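PDB 7LVO: bifunctional purine biosynthetic protein ADE5,7 from Cryptococcus neoformans var. grubii serotype A, which catalyses the second and fifth steps of de novo purine biosynthesis, its N-terminal GAR synthetase half, present here, using ATP to join glycine to phosphoribosylamine. Local coordinates for residues 440-445 / 462-467; 340-345 / 428-433; 379-384 / 447-452; 261-266 / 270-275; 239-244 / 283-288. All blocks are in the same frame, centred on the assembly; numbering follows the deposited sequence.

Contact 1 (440-445 / 462-467); sequences AAVDLA and DIAYRA
Tyr465 N gives a 2.9 Å hydrogen bond to Asp462 O and closes the type II beta turn whose two corner residues, Ile463 and Ala464, meet Val442. Across the contact itself there are van der Waals contacts and no hydrogen bond. CG1 of Val442 lies 4.0 Å from Ile463 O, with CG2 slightly farther off. With CG1 anti to the backbone N (chi1 175°), Val442 spreads its two branches toward the loop, and CG2 also meets the methyl of Ala464, Val442 CG2 to Ala464 CB being 3.9 Å. Helix 438-449, which carries Val442, belongs to the C domain of GAR synthetase and lies against strand 377-384; Val379 of that strand touches Val442 and Ile463 alike. Ala464 takes the third place of the turn with left-handed backbone angles (phi 69°), a position more often given to glycine or asparagine; alanine tolerates it because it carries only a methyl, which also meets Tyr279. The branched Val442 can cover two successive turn residues at once. At the start of the turn the carboxylate of Asp462 makes a salt bridge to Arg460 and accepts a hydrogen bond from Gly267 N.

Contact 2 (340-345 / 428-433); sequences ETQALM and VLAVCA
Two torsions of Gln342 shape this meeting with Cys432: chi1 near -67° sets CG beside the backbone N, and chi2 of 90° bends the chain so that its amide turns along strand 427-435 instead of running straight into it. CB of Gln342 is thereby left to face the thiol, and Gln342 CB to Cys432 SG measures 3.6 Å. The sulfur sits beside its own backbone N. Gln342 O is buried without a hydrogen-bonding partner in the model; Cys432 SG lies beside this oxygen at 4.1 Å. Farther along the strand the amide end passes over a methyl, with Gln342 NE2 at 4.3 Å from Ala430 CB. The small Ala430 leaves room for the amide, whose nitrogen donates to Asp338 OD1; this bond, made within the same loop and helix, restrains the rotation of the amide. Cys432 and Ala430 alternate with Val431, whose side chain belongs to the other face of the sheet. Phe410 and Ser380 border Gln342 from the neighbouring strands. The helix comes from the ATP-grasp part and the strand from the C domain, and Gln342 closes the Gly-Asp-Pro-Glu-Thr-Gln run that belongs to the sequence signature of the GARS family.

Contact 3 (379-384 / 447-452); sequences VSVVLA and SGISQI
Leu383 and Val381 of one strand meet Ile449 and Ile452 where helix 438-449 covers a face of the antiparallel sheet to which strands 377-384 and 427-435 of the C domain belong, a layered alpha/beta packing. Strand alternation decides which residues take part: Val381 and Leu383 point toward the helix, whereas Val382 points away and the hydroxyl of Ser380 bonds to Pro339 O. The cross-segment contacts are all apolar. Ile449 sets its CG1 branch beside the backbone N (chi1 -57°), and CD1 at its end arrives between the two strand residues. The side chains of Leu383 and Ile449 run antiparallel alongside each other, and Leu383 CD1 to Ile449 CD1 is modelled at 3.2 Å, tighter than carbon atoms normally pack, so the exact placing of one methyl is doubtful. Val381 CG1 stands more comfortably at 4.3 Å from Ile449 CD1. Phe459 flanks both Leu383 and Ile449, and Val431 of the adjacent strand adds to the same apolar layer. No hydrogen bond crosses between the segments; on the helix side a type I turn from Ile449 to Ile452 is closed by Ile452 N giving to Ile449 O at 3.0 Å. This turn brings Ile452 back to the sheet. Long branched side chains suit the gap between helix and strand, which Ile452 closes by setting its CG2 4.0 Å from Leu383 CD2.

Contact 4 (261-266 / 270-275); sequences HKRIGE and GLNTGG
The tightest part of this contact is where Lys262 O meets Thr273. This carbonyl oxygen accepts two short bonds from the same residue, at 2.6 Å from Thr273 N and 2.6 Å from Thr273 OG1, which reach it from opposite faces of its plane. The amide bond is bent, with 134° at the hydrogen, and the hydroxyl stands above the carbonyl plane. A chi1 of 71° puts OG1 between the backbone N and the carbonyl carbon, where it can give to Lys262 O while taking the N-H of Gly275 at 3.0 Å; this second bond makes an ST turn. A threonine suits the place because its methyl does separate work, CG2 packing 3.8 Å from Ile264 CB with the two side chains crossing at about a right angle. Ile264 N adds a 3.0 Å bond to Leu271 O.

Toward solvent the fit is looser. Arg263 and Asn272 pair as an antiparallel non-hydrogen-bonded bridge, and their side chains diverge from it. Asn272 OD1 comes no nearer to Arg263 than 3.8 Å, at CG, and the amide and guanidinium planes are 56° apart. The end of the Lys262 side chain, extended beyond CG, leaves for a salt bridge with Glu240. At the backbone angles of Gly270 a CB would press on the preceding carbonyl and come tight against Ile264 CG2; glycine avoids both. Together the segments make a hairpin-like loop of the ATP-grasp domain, its lysine reaching the predicted ATP site.

Contact 5 (239-244 / 283-288); sequences PEISVL and PIATKE
Ile241, on strand 240-248, an inner strand of its antiparallel sheet, faces Ala285 across 7.5 Å between CA atoms, and Ala285 is the centre of an inverse gamma turn leading toward helix 287-307. The side chains that fill this distance are all apolar. Ile241 has its CG1 branch between the backbone N and the carbonyl carbon (chi1 62°), which leaves CG2 for Ile284 and sends CD1 toward the turn: Ile241 CG2 to Ile284 CG2 is 3.6 Å, and Ile241 CD1 to Ala285 CB is 4.2 Å. Ile284, extended with CG1 anti to its backbone N, divides its contacts in the same way, its CD1 passing to the ring of Pro239. Pro239 CG to Ile284 CD1 is modelled at 3.3 Å, closer than carbon atoms usually come, so that exact placing is doubtful; Pro239 CB lies 3.9 Å from the same Ile284 CD1. The rigid, apolar Pro239 ring packs against the end of Ile284 at the partly exposed rim, while the small Ala285 lets the turn come near the strand. Just beyond, Thr286 is the N-cap of the helix, OG1 accepting from Ile289 N. Glu240 points away from this contact. With no polar bond across it, the contact rests on van der Waals packing and the partial burial of apolar surface, on a strand whose first residues lie in the predicted ATP-binding region.

Overall arrangement
Contact 5 opens first along the chain and encloses contact 4, both inside the ATP-grasp part and joined by the Lys262-Glu240 salt bridge, although their centres are 19 Å apart. Contact 3 alternates along the chain with contacts 2 and 1, and contact 2 closes before contact 1 opens. These three have centres 10 to 13 Å apart, on one side of the chain's centre. Val381 and Leu383 face helix 438-449, shared by contacts 1 and 3, and Ala430 and Cys432 face helix 340-344, so the helices cover opposite faces of one sheet. Strand 259-263 brings contact 4 into this sheet, which C domain and ATP-grasp part share. Glu340 with Ser242 links contact 2 to the predicted ATP site.

Contact 1 (440-445 / 462-467)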
# COMPACT_ATOMS: atom_id res chain seq x y z
N ALA A 440 -12.28 8.06 -20.34
CA ALA A 440 -12.82 9.29 -19.76
C ALA A 440 -12.19 9.57 -18.40
O ALA A 440 -11.87 10.72 -18.08
CB ALA A 440 -14.34 9.18 -19.64
N ALA A 441 -12.01 8.54 -17.58
CA ALA A 441 -11.34 8.73 -16.29
C ALA A 441 -9.91 9.20 -16.49
O ALA A 441 -9.43 10.10 -15.79
CB ALA A 441 -11.37 7.43 -15.48
N VAL A 442 -9.20 8.60 -17.45
CA VAL A 442 -7.84 9.04 -17.76
C VAL A 442 -7.84 10.50 -18.19
O VAL A 442 -7.09 11.32 -17.66
CB VAL A 442 -7.23 8.13 -18.85
CG1 VAL A 442 -5.87 8.67 -19.27
CG2 VAL A 442 -7.11 6.71 -18.34
N ASP A 443 -8.67 10.84 -19.18
CA ASP A 443 -8.69 12.21 -19.68
C ASP A 443 -9.06 13.20 -18.57
O ASP A 443 -8.49 14.29 -18.48
CB ASP A 443 -9.68 12.34 -20.84
CG ASP A 443 -9.20 11.62 -22.09
OD1 ASP A 443 -8.03 11.18 -22.12
OD2 ASP A 443 -10.00 11.51 -23.05
N LEU A 444 -10.03 12.83 -17.73
CA LEU A 444 -10.45 13.73 -16.66
C LEU A 444 -9.32 13.97 -15.66
O LEU A 444 -9.08 15.11 -15.24
CB LEU A 444 -11.68 13.17 -15.96
CG LEU A 444 -12.37 14.04 -14.91
CD1 LEU A 444 -12.73 15.40 -15.47
CD2 LEU A 444 -13.62 13.33 -14.39
N ALA A 445 -8.61 12.91 -15.28
CA ALA A 445 -7.48 13.07 -14.36
C ALA A 445 -6.44 14.02 -14.93
O ALA A 445 -5.96 14.93 -14.24
CB ALA A 445 -6.86 11.70 -14.05
N ASP A 462 1.32 8.63 -19.67
CA ASP A 462 0.80 7.40 -20.24
C ASP A 462 0.21 6.47 -19.17
O ASP A 462 0.17 5.25 -19.35
CB ASP A 462 1.90 6.66 -21.01
CG ASP A 462 3.05 6.24 -20.11
OD1 ASP A 462 3.25 6.89 -19.06
OD2 ASP A 462 3.74 5.26 -20.45
N ILE A 463 -0.26 7.04 -18.05
CA ILE A 463 -0.90 6.21 -17.03
C ILE A 463 -2.11 5.52 -17.64
O ILE A 463 -2.98 6.16 -18.23
CB ILE A 463 -1.29 7.07 -15.82
CG1 ILE A 463 -0.05 7.68 -15.18
CG2 ILE A 463 -2.07 6.22 -14.81
CD1 ILE A 463 0.94 6.67 -14.62
N ALA A 464 -2.16 4.20 -17.49
CA ALA A 464 -3.23 3.35 -18.01
C ALA A 464 -3.23 3.27 -19.53
O ALA A 464 -4.23 2.86 -20.14
CB ALA A 464 -4.60 3.83 -17.53
N TYR A 465 -2.11 3.63 -20.17
CA TYR A 465 -2.05 3.61 -21.63
C TYR A 465 -2.13 2.18 -22.16
O TYR A 465 -2.81 1.92 -23.16
CB TYR A 465 -0.77 4.29 -22.12
CG TYR A 465 0.40 3.34 -22.31
CD1 TYR A 465 1.19 2.96 -21.24
CD2 TYR A 465 0.70 2.84 -23.57
CE1 TYR A 465 2.26 2.09 -21.42
CE2 TYR A 465 1.76 1.97 -23.76
CZ TYR A 465 2.54 1.60 -22.68
OH TYR A 465 3.60 0.74 -22.87
N ARG A 466 -1.46 1.24 -21.49
CA ARG A 466 -1.41 -0.14 -21.95
C ARG A 466 -2.73 -0.88 -21.78
O ARG A 466 -2.86 -2.01 -22.26
CB ARG A 466 -0.29 -0.88 -21.22
CG ARG A 466 -0.28 -0.64 -19.73
CD ARG A 466 1.03 -1.10 -19.11
NE ARG A 466 1.04 -0.88 -17.66
CZ ARG A 466 0.63 -1.78 -16.78
NH1 ARG A 466 0.19 -2.97 -17.16
NH2 ARG A 466 0.66 -1.47 -15.48
N ALA A 467 -3.70 -0.27 -21.11
CA ALA A 467 -5.03 -0.85 -20.97
C ALA A 467 -6.05 -0.25 -21.93
O ALA A 467 -7.12 -0.83 -22.11
CB ALA A 467 -5.54 -0.70 -19.53

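Contact 2 (340-345 / 428-433)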
# COMPACT_ATOMS: atom_id res chain seq x y z
N GLU A 340 -2.64 3.10 -5.17
CA GLU A 340 -3.83 2.31 -5.49
C GLU A 340 -5.04 2.80 -4.70
O GLU A 340 -6.17 2.80 -5.21
CB GLU A 340 -3.58 0.82 -5.19
CG GLU A 340 -2.67 0.12 -6.17
CD GLU A 340 -1.23 0.09 -5.73
OE1 GLU A 340 -0.89 0.81 -4.76
OE2 GLU A 340 -0.44 -0.65 -6.34
N THR A 341 -4.83 3.21 -3.45
CA THR A 341 -5.94 3.64 -2.61
C THR A 341 -6.61 4.89 -3.17
O THR A 341 -7.84 4.99 -3.17
CB THR A 341 -5.46 3.89 -1.18
OG1 THR A 341 -4.93 2.67 -0.64
CG2 THR A 341 -6.59 4.38 -0.29
N GLN A 342 -5.81 5.85 -3.65
CA GLN A 342 -6.39 7.09 -4.16
C GLN A 342 -7.39 6.83 -5.28
O GLN A 342 -8.38 7.56 -5.41
CB GLN A 342 -5.29 8.02 -4.66
CG GLN A 342 -4.37 8.56 -3.55
CD GLN A 342 -3.16 7.68 -3.29
OE1 GLN A 342 -3.29 6.49 -3.00
NE2 GLN A 342 -1.98 8.27 -3.39
N ALA A 343 -7.15 5.80 -6.09
CA ALA A 343 -8.10 5.48 -7.15
C ALA A 343 -9.25 4.62 -6.64
O ALA A 343 -10.41 4.86 -7.01
CB ALA A 343 -7.38 4.76 -8.30
N LEU A 344 -8.96 3.64 -5.78
CA LEU A 344 -10.00 2.71 -5.33
C LEU A 344 -11.03 3.41 -4.45
O LEU A 344 -12.22 3.06 -4.50
CB LEU A 344 -9.36 1.55 -4.58
CG LEU A 344 -8.59 0.54 -5.42
CD1 LEU A 344 -7.77 -0.41 -4.54
CD2 LEU A 344 -9.52 -0.25 -6.31
N MET A 345 -10.60 4.37 -3.64
CA MET A 345 -11.54 5.10 -2.80
C MET A 345 -12.62 5.77 -3.65
O MET A 345 -13.75 5.98 -3.18
CB MET A 345 -10.82 6.15 -1.97
CG MET A 345 -9.94 5.58 -0.85
SD MET A 345 -10.86 4.66 0.39
CE MET A 345 -10.61 2.98 -0.16
N VAL A 428 4.52 14.17 -4.72
CA VAL A 428 3.90 15.34 -4.11
C VAL A 428 2.40 15.15 -3.94
O VAL A 428 1.86 15.35 -2.84
CB VAL A 428 4.21 16.59 -4.96
CG1 VAL A 428 3.64 17.84 -4.31
CG2 VAL A 428 5.71 16.73 -5.16
N LEU A 429 1.70 14.76 -5.00
CA LEU A 429 0.26 14.59 -4.92
C LEU A 429 -0.18 13.67 -6.06
O LEU A 429 0.62 13.25 -6.90
CB LEU A 429 -0.46 15.94 -4.97
CG LEU A 429 -0.23 16.86 -6.18
CD1 LEU A 429 -0.97 16.35 -7.41
CD2 LEU A 429 -0.64 18.28 -5.84
N ALA A 430 -1.47 13.35 -6.07
CA ALA A 430 -2.07 12.51 -7.09
C ALA A 430 -3.37 13.15 -7.55
O ALA A 430 -4.21 13.51 -6.72
CB ALA A 430 -2.32 11.09 -6.57
N VAL A 431 -3.53 13.29 -8.86
CA VAL A 431 -4.75 13.81 -9.46
C VAL A 431 -5.58 12.60 -9.90
O VAL A 431 -5.12 11.80 -10.72
CB VAL A 431 -4.45 14.74 -10.64
CG1 VAL A 431 -5.75 15.36 -11.17
CG2 VAL A 431 -3.47 15.83 -10.22
N CYS A 432 -6.77 12.47 -9.35
CA CYS A 432 -7.56 11.25 -9.48
C CYS A 432 -8.96 11.57 -9.97
O CYS A 432 -9.47 12.67 -9.77
CB CYS A 432 -7.63 10.51 -8.14
SG CYS A 432 -6.04 10.40 -7.27
N ALA A 433 -9.58 10.58 -10.62
CA ALA A 433 -10.92 10.75 -11.15
C ALA A 433 -11.52 9.39 -11.46
O ALA A 433 -10.81 8.40 -11.69
CB ALA A 433 -10.91 11.63 -12.41

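Contact 3 (379-384 / 447-452)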
# COMPACT_ATOMS: atom_id res chain seq x y z
N VAL A 379 -8.79 6.33 -11.78
CA VAL A 379 -7.39 6.51 -12.14
C VAL A 379 -6.75 7.50 -11.18
O VAL A 379 -7.40 8.45 -10.73
CB VAL A 379 -7.22 7.00 -13.59
CG1 VAL A 379 -5.74 7.14 -13.94
CG2 VAL A 379 -7.92 6.06 -14.57
N SER A 380 -5.48 7.28 -10.87
CA SER A 380 -4.68 8.20 -10.06
C SER A 380 -3.37 8.45 -10.78
O SER A 380 -2.69 7.51 -11.19
CB SER A 380 -4.42 7.63 -8.66
OG SER A 380 -3.69 6.42 -8.71
N VAL A 381 -3.01 9.72 -10.92
CA VAL A 381 -1.79 10.12 -11.63
C VAL A 381 -0.95 10.96 -10.67
O VAL A 381 -1.41 11.99 -10.17
CB VAL A 381 -2.10 10.91 -12.91
CG1 VAL A 381 -0.79 11.36 -13.57
CG2 VAL A 381 -2.92 10.06 -13.87
N VAL A 382 0.28 10.52 -10.43
CA VAL A 382 1.15 11.11 -9.42
C VAL A 382 1.97 12.23 -10.04
O VAL A 382 2.51 12.10 -11.15
CB VAL A 382 2.07 10.04 -8.79
CG1 VAL A 382 3.11 10.69 -7.90
CG2 VAL A 382 1.25 9.02 -8.01
N LEU A 383 2.06 13.34 -9.32
CA LEU A 383 2.99 14.42 -9.62
C LEU A 383 4.14 14.35 -8.62
O LEU A 383 3.91 14.39 -7.40
CB LEU A 383 2.30 15.78 -9.55
CG LEU A 383 1.87 16.38 -10.89
CD1 LEU A 383 0.93 15.47 -11.64
CD2 LEU A 383 1.22 17.74 -10.67
N ALA A 384 5.37 14.23 -9.12
CA ALA A 384 6.54 14.05 -8.29
C ALA A 384 7.48 15.24 -8.41
O ALA A 384 7.31 16.11 -9.27
CB ALA A 384 7.28 12.75 -8.66
N SER A 447 -6.96 16.29 -17.04
CA SER A 447 -7.53 17.64 -17.12
C SER A 447 -7.24 18.42 -15.84
O SER A 447 -7.01 19.64 -15.89
CB SER A 447 -9.03 17.55 -17.37
OG SER A 447 -9.30 16.85 -18.57
N GLY A 448 -7.26 17.75 -14.69
CA GLY A 448 -6.94 18.41 -13.44
C GLY A 448 -5.48 18.74 -13.28
O GLY A 448 -5.13 19.61 -12.47
N ILE A 449 -4.61 18.08 -14.04
CA ILE A 449 -3.18 18.36 -13.95
C ILE A 449 -2.90 19.80 -14.38
O ILE A 449 -2.01 20.46 -13.83
CB ILE A 449 -2.39 17.36 -14.81
CG1 ILE A 449 -2.66 15.93 -14.38
CG2 ILE A 449 -0.90 17.67 -14.75
CD1 ILE A 449 -1.93 15.49 -13.13
N SER A 450 -3.65 20.30 -15.36
CA SER A 450 -3.41 21.64 -15.88
C SER A 450 -3.65 22.73 -14.84
O SER A 450 -3.20 23.87 -15.04
CB SER A 450 -4.30 21.90 -17.09
OG SER A 450 -4.18 20.85 -18.04
N GLN A 451 -4.33 22.41 -13.74
CA GLN A 451 -4.63 23.37 -12.69
C GLN A 451 -3.66 23.26 -11.52
O GLN A 451 -3.91 23.85 -10.46
CB GLN A 451 -6.06 23.17 -12.20
CG GLN A 451 -7.10 23.16 -13.31
CD GLN A 451 -7.11 24.44 -14.11
OE1 GLN A 451 -6.58 25.46 -13.68
NE2 GLN A 451 -7.71 24.38 -15.30
N ILE A 452 -2.57 22.52 -11.67
CA ILE A 452 -1.56 22.35 -10.63
C ILE A 452 -0.20 22.66 -11.24
O ILE A 452 0.10 22.21 -12.35
CB ILE A 452 -1.58 20.93 -10.03
CG1 ILE A 452 -2.97 20.58 -9.52
CG2 ILE A 452 -0.54 20.81 -8.91
CD1 ILE A 452 -3.12 19.14 -9.07

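Contact 4 (261-266 / 270-275)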
# COMPACT_ATOMS: atom_id res chain seq x y z
N HIS A 261 1.88 1.70 -11.79
CA HIS A 261 3.03 2.02 -12.64
C HIS A 261 4.22 2.29 -11.73
O HIS A 261 4.38 3.40 -11.21
CB HIS A 261 2.73 3.21 -13.54
CG HIS A 261 1.70 2.95 -14.58
ND1 HIS A 261 2.01 2.57 -15.87
CD2 HIS A 261 0.35 3.01 -14.53
CE1 HIS A 261 0.90 2.41 -16.56
NE2 HIS A 261 -0.12 2.67 -15.77
N LYS A 262 5.07 1.28 -11.56
CA LYS A 262 6.19 1.40 -10.63
C LYS A 262 7.29 2.29 -11.19
O LYS A 262 7.94 3.03 -10.44
CB LYS A 262 6.75 0.01 -10.30
CG LYS A 262 5.80 -0.88 -9.52
CD LYS A 262 6.42 -2.26 -9.28
CE LYS A 262 5.52 -3.13 -8.40
NZ LYS A 262 6.12 -4.48 -8.16
N ARG A 263 7.51 2.24 -12.50
CA ARG A 263 8.66 2.93 -13.10
C ARG A 263 8.35 4.40 -13.36
O ARG A 263 7.20 4.79 -13.59
CB ARG A 263 9.07 2.23 -14.39
CG ARG A 263 9.69 0.86 -14.17
CD ARG A 263 9.78 0.06 -15.47
NE ARG A 263 10.46 -1.21 -15.28
CZ ARG A 263 11.77 -1.39 -15.42
NH1 ARG A 263 12.57 -0.39 -15.75
NH2 ARG A 263 12.29 -2.60 -15.23
N ILE A 264 9.41 5.21 -13.35
CA ILE A 264 9.24 6.66 -13.47
C ILE A 264 9.07 7.07 -14.92
O ILE A 264 8.33 8.01 -15.23
CB ILE A 264 10.44 7.37 -12.81
CG1 ILE A 264 10.20 8.88 -12.74
CG2 ILE A 264 11.73 7.09 -13.58
CD1 ILE A 264 9.10 9.29 -11.79
N GLY A 265 9.76 6.40 -15.84
CA GLY A 265 9.74 6.81 -17.24
C GLY A 265 8.53 6.27 -17.98
O GLY A 265 8.09 5.14 -17.76
N GLU A 266 8.00 7.09 -18.89
CA GLU A 266 6.90 6.67 -19.73
C GLU A 266 7.27 5.42 -20.52
O GLU A 266 8.45 5.13 -20.77
CB GLU A 266 6.49 7.79 -20.68
CG GLU A 266 5.95 9.03 -19.99
CD GLU A 266 5.53 10.11 -20.97
OE1 GLU A 266 5.85 9.98 -22.18
OE2 GLU A 266 4.87 11.09 -20.54
N GLY A 270 12.91 2.97 -16.98
CA GLY A 270 13.61 3.77 -16.00
C GLY A 270 13.59 3.14 -14.62
O GLY A 270 13.12 2.02 -14.40
N LEU A 271 14.13 3.89 -13.66
CA LEU A 271 14.20 3.41 -12.30
C LEU A 271 12.80 3.23 -11.71
O LEU A 271 11.82 3.83 -12.17
CB LEU A 271 15.02 4.37 -11.43
CG LEU A 271 16.54 4.34 -11.62
CD1 LEU A 271 16.94 4.85 -12.99
CD2 LEU A 271 17.22 5.15 -10.53
N ASN A 272 12.72 2.40 -10.68
CA ASN A 272 11.45 2.10 -10.03
C ASN A 272 11.14 3.14 -8.95
O ASN A 272 12.02 3.80 -8.41
CB ASN A 272 11.48 0.70 -9.42
CG ASN A 272 11.53 -0.39 -10.47
OD1 ASN A 272 10.49 -0.90 -10.89
ND2 ASN A 272 12.73 -0.75 -10.91
N THR A 273 9.85 3.26 -8.65
CA THR A 273 9.35 4.19 -7.65
C THR A 273 8.35 3.47 -6.75
O THR A 273 8.09 2.27 -6.92
CB THR A 273 8.69 5.42 -8.29
OG1 THR A 273 7.43 5.04 -8.88
CG2 THR A 273 9.58 6.02 -9.36
N GLY A 274 7.79 4.20 -5.80
CA GLY A 274 6.72 3.69 -4.99
C GLY A 274 5.38 3.63 -5.68
O GLY A 274 4.41 3.13 -5.10
N GLY A 275 5.30 4.12 -6.91
CA GLY A 275 4.06 4.13 -7.66
C GLY A 275 3.74 5.49 -8.25
O GLY A 275 3.50 6.44 -7.51

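Contact 5 (239-244 / 283-288)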
# COMPACT_ATOMS: atom_id res chain seq x y z
N PRO A 239 2.63 -9.18 -16.71
CA PRO A 239 2.09 -7.96 -16.09
C PRO A 239 1.71 -8.20 -14.64
O PRO A 239 1.40 -9.32 -14.23
CB PRO A 239 0.86 -7.64 -16.95
CG PRO A 239 0.41 -8.98 -17.44
CD PRO A 239 1.67 -9.79 -17.65
N GLU A 240 1.74 -7.13 -13.86
CA GLU A 240 1.42 -7.17 -12.44
C GLU A 240 0.06 -6.54 -12.19
O GLU A 240 -0.36 -5.62 -12.90
CB GLU A 240 2.50 -6.46 -11.62
CG GLU A 240 3.89 -7.05 -11.76
CD GLU A 240 4.91 -6.36 -10.88
OE1 GLU A 240 4.52 -5.79 -9.84
OE2 GLU A 240 6.11 -6.40 -11.22
N ILE A 241 -0.62 -7.05 -11.17
CA ILE A 241 -1.89 -6.49 -10.72
C ILE A 241 -1.88 -6.43 -9.20
O ILE A 241 -1.20 -7.21 -8.53
CB ILE A 241 -3.11 -7.29 -11.23
CG1 ILE A 241 -3.08 -8.72 -10.69
CG2 ILE A 241 -3.14 -7.29 -12.76
CD1 ILE A 241 -4.34 -9.51 -11.00
N SER A 242 -2.64 -5.49 -8.65
CA SER A 242 -2.81 -5.35 -7.21
C SER A 242 -4.23 -5.75 -6.84
O SER A 242 -5.20 -5.28 -7.45
CB SER A 242 -2.54 -3.91 -6.78
OG SER A 242 -1.20 -3.52 -7.06
N VAL A 243 -4.35 -6.63 -5.84
CA VAL A 243 -5.64 -7.07 -5.33
C VAL A 243 -5.70 -6.70 -3.85
O VAL A 243 -5.04 -7.33 -3.03
CB VAL A 243 -5.86 -8.58 -5.53
CG1 VAL A 243 -7.21 -9.00 -4.98
CG2 VAL A 243 -5.73 -8.95 -7.00
N LEU A 244 -6.49 -5.68 -3.52
CA LEU A 244 -6.72 -5.27 -2.15
C LEU A 244 -8.01 -5.88 -1.64
O LEU A 244 -9.03 -5.87 -2.34
CB LEU A 244 -6.79 -3.74 -2.05
CG LEU A 244 -5.47 -3.00 -2.25
CD1 LEU A 244 -5.04 -3.03 -3.71
CD2 LEU A 244 -5.60 -1.56 -1.75
N PRO A 283 -8.64 -4.14 -16.51
CA PRO A 283 -9.28 -5.09 -17.44
C PRO A 283 -8.57 -6.42 -17.56
O PRO A 283 -9.22 -7.45 -17.82
CB PRO A 283 -9.28 -4.33 -18.78
CG PRO A 283 -9.24 -2.88 -18.39
CD PRO A 283 -8.39 -2.83 -17.14
N ILE A 284 -7.25 -6.45 -17.37
CA ILE A 284 -6.51 -7.70 -17.49
C ILE A 284 -6.92 -8.70 -16.42
O ILE A 284 -6.74 -9.91 -16.61
CB ILE A 284 -5.00 -7.43 -17.44
CG1 ILE A 284 -4.23 -8.67 -17.88
CG2 ILE A 284 -4.58 -7.01 -16.04
CD1 ILE A 284 -2.75 -8.43 -18.06
N ALA A 285 -7.45 -8.24 -15.29
CA ALA A 285 -7.95 -9.12 -14.24
C ALA A 285 -9.37 -9.53 -14.61
O ALA A 285 -10.36 -8.96 -14.14
CB ALA A 285 -7.89 -8.44 -12.88
N THR A 286 -9.45 -10.53 -15.49
CA THR A 286 -10.74 -11.02 -15.94
C THR A 286 -11.45 -11.79 -14.82
O THR A 286 -10.90 -12.05 -13.76
CB THR A 286 -10.57 -11.93 -17.15
OG1 THR A 286 -9.83 -13.10 -16.77
CG2 THR A 286 -9.84 -11.21 -18.28
N LYS A 287 -12.71 -12.15 -15.08
CA LYS A 287 -13.47 -12.92 -14.10
C LYS A 287 -12.74 -14.20 -13.73
O LYS A 287 -12.65 -14.56 -12.55
CB LYS A 287 -14.86 -13.23 -14.66
CG LYS A 287 -15.75 -14.03 -13.73
CD LYS A 287 -17.12 -14.28 -14.36
CE LYS A 287 -18.02 -15.13 -13.47
NZ LYS A 287 -17.49 -16.51 -13.30
N GLU A 288 -12.20 -14.90 -14.72
CA GLU A 288 -11.48 -16.14 -14.45
C GLU A 288 -10.20 -15.89 -13.67
O GLU A 288 -9.86 -16.65 -12.76
CB GLU A 288 -11.18 -16.87 -15.76
CG GLU A 288 -12.41 -17.27 -16.57
CD GLU A 288 -12.95 -16.14 -17.43
OE1 GLU A 288 -12.50 -14.99 -17.27
OE2 GLU A 288 -13.83 -16.41 -18.27